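Local coordinates for glideosome-associated protein 50 (Plasmodium falciparum 3D7, PDB 3TGH), which is a glideosome component that probably anchors this motor complex of gliding and host cell invasion in the inner membrane complex, and has a purple acid phosphatase fold binding two metal cations, at residues 49-57 / 87-95; 126-136 / 147-158. One frame throughout, in Å; residues are numbered along the deposited sequence. Where two conformers were deposited one is given.

Contact 1 of 2, residues 49-57 / 87-95. With SO4 (sulfate ion), chain B.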
loop_
_atom_site.group_PDB
_atom_site.type_symbol
_atom_site.label_atom_id
_atom_site.label_comp_id
_atom_site.label_asym_id
_atom_site.label_seq_id
_atom_site.Cartn_x
_atom_site.Cartn_y
_atom_site.Cartn_z
ATOM N N VAL A 49 -15.822 3.403 9.171
ATOM C CA VAL A 49 -16.801 4.468 8.908
ATOM C C VAL A 49 -18.192 3.848 8.870
ATOM O O VAL A 49 -18.345 2.656 8.574
ATOM C CB VAL A 49 -16.546 5.223 7.576
ATOM C CG1 VAL A 49 -15.276 6.051 7.655
ATOM C CG2 VAL A 49 -16.503 4.257 6.414
ATOM N N LYS A 50 -19.194 4.666 9.158
ATOM C CA LYS A 50 -20.579 4.211 9.262
ATOM C C LYS A 50 -21.351 4.343 7.956
ATOM O O LYS A 50 -22.417 3.755 7.811
ATOM C CB LYS A 50 -21.308 4.996 10.349
ATOM C CG LYS A 50 -20.798 4.719 11.753
ATOM C CD LYS A 50 -21.549 5.554 12.771
ATOM C CE LYS A 50 -21.124 5.212 14.197
ATOM N NZ LYS A 50 -21.907 5.983 15.199
ATOM N N GLY A 51 -20.811 5.116 7.015
ATOM C CA GLY A 51 -21.466 5.349 5.739
ATOM C C GLY A 51 -20.777 6.440 4.939
ATOM O O GLY A 51 -19.734 6.964 5.344
ATOM N N LEU A 52 -21.378 6.780 3.805
ATOM C CA LEU A 52 -20.840 7.793 2.890
ATOM C C LEU A 52 -20.772 9.188 3.509
ATOM O O LEU A 52 -19.887 9.976 3.184
ATOM C CB LEU A 52 -21.700 7.858 1.624
ATOM C CG LEU A 52 -21.586 6.707 0.636
ATOM C CD1 LEU A 52 -22.732 6.793 -0.382
ATOM C CD2 LEU A 52 -20.231 6.746 -0.056
ATOM N N ASN A 53 -21.717 9.489 4.396
ATOM C CA ASN A 53 -21.815 10.808 5.007
ATOM C C ASN A 53 -21.386 10.855 6.480
ATOM O O ASN A 53 -21.679 11.821 7.185
ATOM C CB ASN A 53 -23.240 11.333 4.818
ATOM C CG ASN A 53 -23.598 11.475 3.358
ATOM O OD1 ASN A 53 -22.972 12.248 2.645
ATOM N ND2 ASN A 53 -24.578 10.707 2.896
ATOM N N ASP A 54 -20.685 9.817 6.933
ATOM C CA ASP A 54 -20.065 9.810 8.257
ATOM C C ASP A 54 -19.181 11.060 8.375
ATOM O O ASP A 54 -18.345 11.305 7.499
ATOM C CB ASP A 54 -19.222 8.531 8.421
ATOM C CG ASP A 54 -18.728 8.305 9.850
ATOM O OD1 ASP A 54 -18.565 9.280 10.611
ATOM O OD2 ASP A 54 -18.484 7.129 10.211
ATOM N N PRO A 55 -19.374 11.870 9.440
ATOM C CA PRO A 55 -18.482 13.009 9.703
ATOM C C PRO A 55 -16.993 12.646 9.711
ATOM O O PRO A 55 -16.148 13.511 9.452
ATOM C CB PRO A 55 -18.913 13.471 11.099
ATOM C CG PRO A 55 -20.342 13.093 11.188
ATOM C CD PRO A 55 -20.504 11.830 10.389
ATOM N N ALA A 56 -16.681 11.381 9.998
ATOM C CA ALA A 56 -15.296 10.907 10.027
ATOM C C ALA A 56 -14.532 11.147 8.717
ATOM O O ALA A 56 -13.323 11.371 8.750
ATOM C CB ALA A 56 -15.249 9.429 10.413
ATOM N N TRP A 57 -15.219 11.114 7.574
ATOM C CA TRP A 57 -14.557 11.424 6.295
ATOM C C TRP A 57 -13.943 12.825 6.325
ATOM O O TRP A 57 -12.792 13.026 5.935
ATOM C CB TRP A 57 -15.525 11.323 5.112
ATOM C CG TRP A 57 -15.941 9.931 4.752
ATOM C CD1 TRP A 57 -17.147 9.342 5.009
ATOM C CD2 TRP A 57 -15.166 8.957 4.041
ATOM N NE1 TRP A 57 -17.172 8.067 4.511
ATOM C CE2 TRP A 57 -15.970 7.803 3.905
ATOM C CE3 TRP A 57 -13.872 8.947 3.508
ATOM C CZ2 TRP A 57 -15.516 6.644 3.265
ATOM C CZ3 TRP A 57 -13.427 7.802 2.862
ATOM C CH2 TRP A 57 -14.250 6.672 2.740
ATOM N N GLY A 87 -16.786 -2.125 9.872
ATOM C CA GLY A 87 -17.753 -1.042 9.677
ATOM C C GLY A 87 -18.391 -1.110 8.300
ATOM O O GLY A 87 -18.561 -2.189 7.736
ATOM N N ASN A 88 -18.743 0.052 7.757
ATOM C CA ASN A 88 -19.389 0.128 6.440
ATOM C C ASN A 88 -18.312 0.103 5.353
ATOM O O ASN A 88 -17.896 1.141 4.826
ATOM C CB ASN A 88 -20.266 1.386 6.354
ATOM C CG ASN A 88 -21.242 1.351 5.194
ATOM O OD1 ASN A 88 -20.994 0.713 4.176
ATOM N ND2 ASN A 88 -22.372 2.040 5.350
ATOM N N TYR A 89 -17.843 -1.103 5.052
ATOM C CA TYR A 89 -16.790 -1.306 4.061
ATOM C C TYR A 89 -17.225 -0.849 2.664
ATOM O O TYR A 89 -16.424 -0.298 1.922
ATOM C CB TYR A 89 -16.331 -2.781 4.040
ATOM C CG TYR A 89 -17.464 -3.771 3.903
ATOM C CD1 TYR A 89 -18.063 -4.353 5.031
ATOM C CD2 TYR A 89 -17.940 -4.135 2.661
ATOM C CE1 TYR A 89 -19.097 -5.254 4.901
ATOM C CE2 TYR A 89 -18.985 -5.025 2.519
ATOM C CZ TYR A 89 -19.561 -5.587 3.642
ATOM O OH TYR A 89 -20.599 -6.477 3.498
ATOM N N ASN A 90 -18.494 -1.080 2.333
ATOM C CA ASN A 90 -19.048 -0.734 1.024
ATOM C C ASN A 90 -19.015 0.771 0.753
ATOM O O ASN A 90 -18.793 1.204 -0.382
ATOM C CB ASN A 90 -20.479 -1.271 0.901
ATOM C CG ASN A 90 -21.061 -1.062 -0.479
ATOM O OD1 ASN A 90 -22.005 -0.290 -0.652
ATOM N ND2 ASN A 90 -20.491 -1.736 -1.474
ATOM N N ALA A 91 -19.215 1.568 1.799
ATOM C CA ALA A 91 -19.107 3.011 1.691
ATOM C C ALA A 91 -17.725 3.462 1.234
ATOM O O ALA A 91 -17.606 4.404 0.452
ATOM C CB ALA A 91 -19.477 3.683 3.029
ATOM N N GLN A 92 -16.674 2.793 1.709
ATOM C CA GLN A 92 -15.322 3.141 1.290
ATOM C C GLN A 92 -15.078 2.779 -0.172
ATOM O O GLN A 92 -14.347 3.473 -0.867
ATOM C CB GLN A 92 -14.293 2.453 2.182
ATOM C CG GLN A 92 -14.390 2.886 3.619
ATOM C CD GLN A 92 -13.140 2.579 4.410
ATOM O OE1 GLN A 92 -12.014 2.793 3.944
ATOM N NE2 GLN A 92 -13.330 2.093 5.631
ATOM N N LEU A 93 -15.694 1.691 -0.623
ATOM C CA LEU A 93 -15.651 1.285 -2.026
ATOM C C LEU A 93 -16.371 2.306 -2.920
ATOM O O LEU A 93 -15.848 2.716 -3.973
ATOM C CB LEU A 93 -16.263 -0.112 -2.172
ATOM C CG LEU A 93 -16.303 -0.724 -3.573
ATOM C CD1 LEU A 93 -14.903 -1.094 -4.024
ATOM C CD2 LEU A 93 -17.236 -1.938 -3.615
ATOM N N LEU A 94 -17.564 2.732 -2.508
ATOM C CA LEU A 94 -18.333 3.678 -3.312
ATOM C C LEU A 94 -17.627 5.031 -3.414
ATOM O O LEU A 94 -17.651 5.671 -4.471
ATOM C CB LEU A 94 -19.750 3.837 -2.760
ATOM C CG LEU A 94 -20.643 2.605 -2.917
ATOM C CD1 LEU A 94 -21.950 2.808 -2.161
ATOM C CD2 LEU A 94 -20.898 2.274 -4.396
ATOM N N LYS A 95 -16.990 5.460 -2.330
ATOM C CA LYS A 95 -16.143 6.655 -2.377
ATOM C C LYS A 95 -14.977 6.439 -3.343
ATOM O O LYS A 95 -14.528 7.373 -4.011
ATOM C CB LYS A 95 -15.593 6.974 -0.986
ATOM C CG LYS A 95 -16.592 7.619 -0.062
ATOM C CD LYS A 95 -16.389 9.113 0.050
ATOM C CE LYS A 95 -17.402 9.720 1.002
ATOM N NZ LYS A 95 -17.230 11.191 1.153
HETATM S S SO4 B . -25.095 7.522 4.872
HETATM O O1 SO4 B . -25.552 8.708 4.150
HETATM O O2 SO4 B . -26.256 6.754 5.288
HETATM O O3 SO4 B . -24.259 6.709 3.993
HETATM O O4 SO4 B . -24.321 7.937 6.035
HETATM O O HOH W 1 -15.627 1.021 7.294
#

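Contact 2 of 2, residues 126-136 / 147-158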
loop_
_atom_site.group_PDB
_atom_site.type_symbol
_atom_site.label_atom_id
_atom_site.label_comp_id
_atom_site.label_asym_id
_atom_site.label_seq_id
_atom_site.Cartn_x
_atom_site.Cartn_y
_atom_site.Cartn_z
ATOM N N TYR A 126 -11.852 -3.883 -3.933
ATOM C CA TYR A 126 -11.097 -4.264 -2.737
ATOM C C TYR A 126 -9.674 -4.716 -3.089
ATOM O O TYR A 126 -8.770 -4.595 -2.263
ATOM C CB TYR A 126 -11.855 -5.341 -1.959
ATOM C CG TYR A 126 -13.231 -4.883 -1.519
ATOM C CD1 TYR A 126 -13.374 -3.891 -0.550
ATOM C CD2 TYR A 126 -14.386 -5.385 -2.119
ATOM C CE1 TYR A 126 -14.627 -3.432 -0.165
ATOM C CE2 TYR A 126 -15.655 -4.928 -1.734
ATOM C CZ TYR A 126 -15.762 -3.956 -0.753
ATOM O OH TYR A 126 -16.996 -3.488 -0.355
ATOM N N TRP A 127 -9.494 -5.224 -4.311
ATOM C CA TRP A 127 -8.191 -5.524 -4.880
ATOM C C TRP A 127 -8.163 -4.985 -6.312
ATOM O O TRP A 127 -9.186 -4.996 -7.010
ATOM C CB TRP A 127 -7.889 -7.031 -4.862
ATOM C CG TRP A 127 -8.809 -7.857 -5.714
ATOM C CD1 TRP A 127 -8.587 -8.289 -6.982
ATOM C CD2 TRP A 127 -10.102 -8.335 -5.341
ATOM N NE1 TRP A 127 -9.672 -9.018 -7.429
ATOM C CE2 TRP A 127 -10.616 -9.053 -6.435
ATOM C CE3 TRP A 127 -10.876 -8.230 -4.175
ATOM C CZ2 TRP A 127 -11.876 -9.654 -6.410
ATOM C CZ3 TRP A 127 -12.126 -8.822 -4.148
ATOM C CH2 TRP A 127 -12.615 -9.529 -5.258
ATOM N N TYR A 128 -6.998 -4.516 -6.744
ATOM C CA TYR A 128 -6.857 -3.881 -8.065
ATOM C C TYR A 128 -5.377 -3.660 -8.397
ATOM O O TYR A 128 -4.485 -4.123 -7.673
ATOM C CB TYR A 128 -7.661 -2.558 -8.128
ATOM C CG TYR A 128 -7.206 -1.470 -7.164
ATOM C CD1 TYR A 128 -7.619 -1.475 -5.837
ATOM C CD2 TYR A 128 -6.386 -0.418 -7.596
ATOM C CE1 TYR A 128 -7.202 -0.508 -4.949
ATOM C CE2 TYR A 128 -5.973 0.578 -6.719
ATOM C CZ TYR A 128 -6.373 0.516 -5.386
ATOM O OH TYR A 128 -5.977 1.496 -4.509
ATOM N N HIS A 129 -5.107 -2.985 -9.509
ATOM C CA HIS A 129 -3.729 -2.709 -9.923
ATOM C C HIS A 129 -3.641 -1.352 -10.576
ATOM O O HIS A 129 -4.652 -0.804 -11.018
ATOM C CB HIS A 129 -3.238 -3.775 -10.901
ATOM C CG HIS A 129 -4.189 -4.019 -12.027
ATOM N ND1 HIS A 129 -5.104 -5.047 -12.013
ATOM C CD2 HIS A 129 -4.418 -3.326 -13.169
ATOM C CE1 HIS A 129 -5.824 -5.007 -13.119
ATOM N NE2 HIS A 129 -5.425 -3.974 -13.841
ATOM N N TYR A 130 -2.420 -0.832 -10.630
ATOM C CA TYR A 130 -2.102 0.433 -11.280
ATOM C C TYR A 130 -0.732 0.259 -11.930
ATOM O O TYR A 130 0.268 0.027 -11.256
ATOM C CB TYR A 130 -2.085 1.563 -10.247
ATOM C CG TYR A 130 -1.536 2.883 -10.743
ATOM C CD1 TYR A 130 -2.148 3.566 -11.787
ATOM C CD2 TYR A 130 -0.417 3.468 -10.138
ATOM C CE1 TYR A 130 -1.649 4.790 -12.240
ATOM C CE2 TYR A 130 0.089 4.688 -10.584
ATOM C CZ TYR A 130 -0.532 5.341 -11.632
ATOM O OH TYR A 130 -0.034 6.548 -12.066
ATOM N N PHE A 131 -0.702 0.326 -13.253
ATOM C CA PHE A 131 0.539 0.194 -14.001
ATOM C C PHE A 131 0.903 1.566 -14.517
ATOM O O PHE A 131 0.052 2.270 -15.063
ATOM C CB PHE A 131 0.357 -0.754 -15.186
ATOM C CG PHE A 131 0.430 -2.208 -14.823
ATOM C CD1 PHE A 131 -0.572 -2.803 -14.071
ATOM C CD2 PHE A 131 1.487 -2.992 -15.264
ATOM C CE1 PHE A 131 -0.503 -4.151 -13.735
ATOM C CE2 PHE A 131 1.555 -4.341 -14.939
ATOM C CZ PHE A 131 0.558 -4.921 -14.180
ATOM N N THR A 132 2.162 1.943 -14.349
ATOM C CA THR A 132 2.634 3.234 -14.806
ATOM C C THR A 132 4.064 3.116 -15.339
ATOM O O THR A 132 4.633 2.025 -15.391
ATOM C CB THR A 132 2.521 4.295 -13.688
ATOM O OG1 THR A 132 2.771 5.597 -14.234
ATOM C CG2 THR A 132 3.487 3.996 -12.528
ATOM N N HIS A 133 4.620 4.240 -15.768
ATOM C CA HIS A 133 5.961 4.261 -16.337
ATOM C C HIS A 133 6.569 5.648 -16.207
ATOM O O HIS A 133 5.851 6.633 -16.016
ATOM C CB HIS A 133 5.916 3.858 -17.811
ATOM C CG HIS A 133 5.075 4.766 -18.653
ATOM N ND1 HIS A 133 5.614 5.766 -19.433
ATOM C CD2 HIS A 133 3.733 4.845 -18.817
ATOM C CE1 HIS A 133 4.643 6.414 -20.050
ATOM N NE2 HIS A 133 3.491 5.876 -19.693
ATOM N N PHE A 134 7.894 5.711 -16.305
ATOM C CA PHE A 134 8.611 6.984 -16.315
ATOM C C PHE A 134 9.881 6.869 -17.153
ATOM O O PHE A 134 10.375 5.765 -17.387
ATOM C CB PHE A 134 8.920 7.453 -14.887
ATOM C CG PHE A 134 9.817 6.523 -14.105
ATOM C CD1 PHE A 134 11.178 6.780 -13.997
ATOM C CD2 PHE A 134 9.300 5.407 -13.462
ATOM C CE1 PHE A 134 12.011 5.933 -13.263
ATOM C CE2 PHE A 134 10.128 4.552 -12.726
ATOM C CZ PHE A 134 11.477 4.816 -12.628
ATOM N N THR A 135 10.389 8.015 -17.605
ATOM C CA THR A 135 11.562 8.067 -18.481
ATOM C C THR A 135 12.848 8.259 -17.674
ATOM O O THR A 135 12.855 8.983 -16.683
ATOM C CB THR A 135 11.442 9.217 -19.507
ATOM O OG1 THR A 135 10.170 9.152 -20.165
ATOM C CG2 THR A 135 12.547 9.128 -20.547
ATOM N N VAL A 136 13.925 7.604 -18.104
ATOM C CA VAL A 136 15.248 7.760 -17.485
ATOM C C VAL A 136 16.319 8.013 -18.550
ATOM O O VAL A 136 16.073 7.821 -19.746
ATOM C CB VAL A 136 15.643 6.520 -16.657
ATOM C CG1 VAL A 136 14.709 6.350 -15.471
ATOM C CG2 VAL A 136 15.651 5.272 -17.525
ATOM N N HIS A 147 15.787 8.838 -22.471
ATOM C CA HIS A 147 15.653 8.055 -23.696
ATOM C C HIS A 147 15.075 6.652 -23.453
ATOM O O HIS A 147 14.599 6.007 -24.391
ATOM C CB HIS A 147 17.010 7.955 -24.412
ATOM C CG HIS A 147 18.070 7.246 -23.621
ATOM N ND1 HIS A 147 19.023 7.916 -22.882
ATOM C CD2 HIS A 147 18.333 5.926 -23.465
ATOM C CE1 HIS A 147 19.823 7.039 -22.301
ATOM N NE2 HIS A 147 19.425 5.825 -22.636
ATOM N N LYS A 148 15.113 6.196 -22.198
ATOM C CA LYS A 148 14.688 4.847 -21.813
ATOM C C LYS A 148 13.502 4.908 -20.842
ATOM O O LYS A 148 13.469 5.756 -19.953
ATOM C CB LYS A 148 15.858 4.120 -21.140
ATOM C CG LYS A 148 15.628 2.639 -20.855
ATOM C CD LYS A 148 16.714 2.081 -19.941
ATOM C CE LYS A 148 16.617 0.565 -19.802
ATOM N NZ LYS A 148 15.344 0.124 -19.164
ATOM N N ASP A 149 12.544 3.997 -21.006
ATOM C CA ASP A 149 11.355 3.968 -20.155
ATOM C C ASP A 149 11.379 2.786 -19.190
ATOM O O ASP A 149 11.669 1.660 -19.591
ATOM C CB ASP A 149 10.081 3.922 -21.002
ATOM C CG ASP A 149 9.467 5.294 -21.199
ATOM O OD1 ASP A 149 8.290 5.479 -20.822
ATOM O OD2 ASP A 149 10.168 6.191 -21.712
ATOM N N LEU A 150 11.085 3.059 -17.918
ATOM C CA LEU A 150 10.927 2.012 -16.907
ATOM C C LEU A 150 9.463 1.944 -16.467
ATOM O O LEU A 150 8.816 2.970 -16.314
ATOM C CB LEU A 150 11.840 2.269 -15.706
ATOM C CG LEU A 150 13.340 2.156 -15.984
ATOM C CD1 LEU A 150 14.163 2.598 -14.778
ATOM C CD2 LEU A 150 13.714 0.736 -16.399
ATOM N N ALA A 151 8.956 0.725 -16.289
ATOM C CA ALA A 151 7.556 0.486 -15.959
ATOM C C ALA A 151 7.454 -0.015 -14.527
ATOM O O ALA A 151 8.272 -0.824 -14.100
ATOM C CB ALA A 151 6.952 -0.544 -16.923
ATOM N N ALA A 152 6.446 0.469 -13.800
ATOM C CA ALA A 152 6.194 0.066 -12.418
ATOM C C ALA A 152 4.778 -0.474 -12.293
ATOM O O ALA A 152 3.818 0.179 -12.723
ATOM C CB ALA A 152 6.390 1.242 -11.476
ATOM N N ALA A 153 4.654 -1.671 -11.720
ATOM C CA ALA A 153 3.361 -2.270 -11.446
ATOM C C ALA A 153 3.075 -2.184 -9.951
ATOM O O ALA A 153 3.852 -2.667 -9.148
ATOM C CB ALA A 153 3.331 -3.711 -11.909
ATOM N N PHE A 154 1.966 -1.539 -9.608
ATOM C CA PHE A 154 1.465 -1.470 -8.240
ATOM C C PHE A 154 0.262 -2.388 -8.145
ATOM O O PHE A 154 -0.712 -2.230 -8.888
ATOM C CB PHE A 154 1.086 -0.028 -7.893
ATOM C CG PHE A 154 2.271 0.877 -7.750
ATOM C CD1 PHE A 154 2.843 1.472 -8.855
ATOM C CD2 PHE A 154 2.838 1.111 -6.499
ATOM C CE1 PHE A 154 3.954 2.305 -8.718
ATOM C CE2 PHE A 154 3.945 1.936 -6.361
ATOM C CZ PHE A 154 4.502 2.532 -7.468
ATOM N N ILE A 155 0.344 -3.378 -7.258
ATOM C CA ILE A 155 -0.721 -4.349 -7.079
ATOM C C ILE A 155 -1.283 -4.186 -5.664
ATOM O O ILE A 155 -0.539 -4.198 -4.669
ATOM C CB ILE A 155 -0.224 -5.774 -7.331
ATOM C CG1 ILE A 155 0.177 -5.918 -8.812
ATOM C CG2 ILE A 155 -1.305 -6.808 -6.965
ATOM C CD1 ILE A 155 1.072 -7.118 -9.091
ATOM N N PHE A 156 -2.591 -3.986 -5.585
ATOM C CA PHE A 156 -3.261 -3.717 -4.315
ATOM C C PHE A 156 -4.102 -4.917 -3.932
ATOM O O PHE A 156 -4.963 -5.358 -4.697
ATOM C CB PHE A 156 -4.116 -2.449 -4.414
ATOM C CG PHE A 156 -3.317 -1.217 -4.714
ATOM C CD1 PHE A 156 -3.001 -0.880 -6.029
ATOM C CD2 PHE A 156 -2.836 -0.411 -3.684
ATOM C CE1 PHE A 156 -2.230 0.255 -6.313
ATOM C CE2 PHE A 156 -2.073 0.708 -3.954
ATOM C CZ PHE A 156 -1.755 1.036 -5.281
ATOM N N ILE A 157 -3.849 -5.452 -2.739
ATOM C CA ILE A 157 -4.541 -6.655 -2.273
ATOM C C ILE A 157 -5.339 -6.391 -1.006
ATOM O O ILE A 157 -5.009 -5.493 -0.226
ATOM C CB ILE A 157 -3.558 -7.840 -2.029
ATOM C CG1 ILE A 157 -2.493 -7.498 -0.992
ATOM C CG2 ILE A 157 -2.871 -8.239 -3.324
ATOM C CD1 ILE A 157 -1.591 -8.706 -0.624
ATOM N N ASP A 158 -6.400 -7.172 -0.830
ATOM C CA ASP A 158 -7.159 -7.181 0.397
ATOM C C ASP A 158 -6.809 -8.459 1.131
ATOM O O ASP A 158 -7.266 -9.544 0.763
ATOM C CB ASP A 158 -8.656 -7.112 0.148
ATOM C CG ASP A 158 -9.424 -6.887 1.431
ATOM O OD1 ASP A 158 -9.270 -7.701 2.358
ATOM O OD2 ASP A 158 -10.135 -5.880 1.538
HETATM O O HOH W 2 -9.368 -3.583 0.097
#

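Contact 1 of 2, residues 49-57 / 87-95
K95 lies along one face of the W57 indole where the N-capped helix 89-97 meets loop 49-55 and the start of helix 56-62, within the calcineurin-like phosphoesterase fold. Followed outward, its CB comes to 4.0 Å from W57 CH2, and CG lies over the rim of the six-membered ring, nearest CZ2, while also touching L52 CD2. A bend at the next torsion (chi2 -101°) turns the chain along the indole. CD passes near CE2 and CZ2, CE stands above the five-membered ring, 3.7 Å from its centroid in a CH-pi contact, and NZ ends over the same ring as a cation-pi partner, 4.2 Å from that centroid. The opposite face of W57 carries V49 CG1, so the indole is clamped between aliphatic groups, while F45 and W121 meet it edge-to-face. W57 NE1 donates to G51 O, almost in the ring plane, which fixes the rotation of the indole. Nearby, L52 N donates to O3 and N53 ND2 to O1 of a sulfate, probably from the crystallisation liquor. At the helix start, N88 N donates to V49 O at 2.8 Å, nearly straight along the carbonyl. N88 OD1 caps the helix by accepting from A91 N, and ND2, with K50 O in its amide plane, reaches that oxygen from above the carbonyl plane, 3.0 Å away. A91 CB packs against the turn, 3.6 Å from G51 C.

Contact 2 of 2, residues 126-136 / 147-158
Y128 and F156 form an offset stack across an antiparallel beta hairpin, strands 128-136 and 148-156, at one border of a seven-stranded mixed sheet of the metallophosphoesterase fold. Their planes are only 10° apart and their centroids 4.5 Å; Y128 CE2 lies nearest F156 CD1. With chi1 at 63°, Y128 CG sits between its backbone N and carbonyl carbon, which folds the ring across to F156, and F156 CB also touches its face. The phenol OH is tied to T78 O. F154 instead runs side by side with Y130, both pointing the same way; the F154 ring presents its edge to Y130 O and T132 CG2, while F6 and F37 meet it edge-to-face. Further along, F134 crosses L150 obliquely and lays a face over L150 CB, whose CD1 meets V136 CG1. These groups share one face of the hairpin. On the other face, F131 covers A153 CB, 3.6 Å from its CE2, and I155 packs on helix 169-189. Here too H133 ND1 donates to D149 OD1 at 3.0 Å, with the ring and carboxylate planes 32° apart and the oxygen tilted out of the imidazole plane; T135 OG1 makes a weak bond to D149 OD2. The doubly bonded pairs Y128-F156, Y130-F154, T132-A152 and F134-L150 alternate with non-hydrogen-bonded ones. At the far end H147 and K148 both face V136 in a classic beta bulge, and their N atoms reach V136 O from opposite faces of its plane. At the other end, past the strands, D158 OD1 accepts from V161 N and OD2 from W85 NE1; one water also donates to both Y126 O, at 2.6 Å, and D158 OD2, at 2.8 Å.

Both contacts are partly buried, but the centre of contact 1 lies farther from the centre of the chain, about 19 Å against 12 Å for that of contact 2, and away from the metal sites, whereas W127 in contact 2 has its side chain about 8 Å from that of the metal ligand H172. Contact 1 joins helix 89-97 to a loop and the start of helix 56-62 through one indole-lysine pair and a few bonds to loop carbonyls; contact 2 is a strand pair with regular backbone bonding, aromatic along the Y128-F154-F156 face, with the H133-D149-T135 polar group exposed on the other. They hold different elements, yet meet directly: Y126 sets its phenol OH against helix 89-97, 3.2 Å from Y89 CD2.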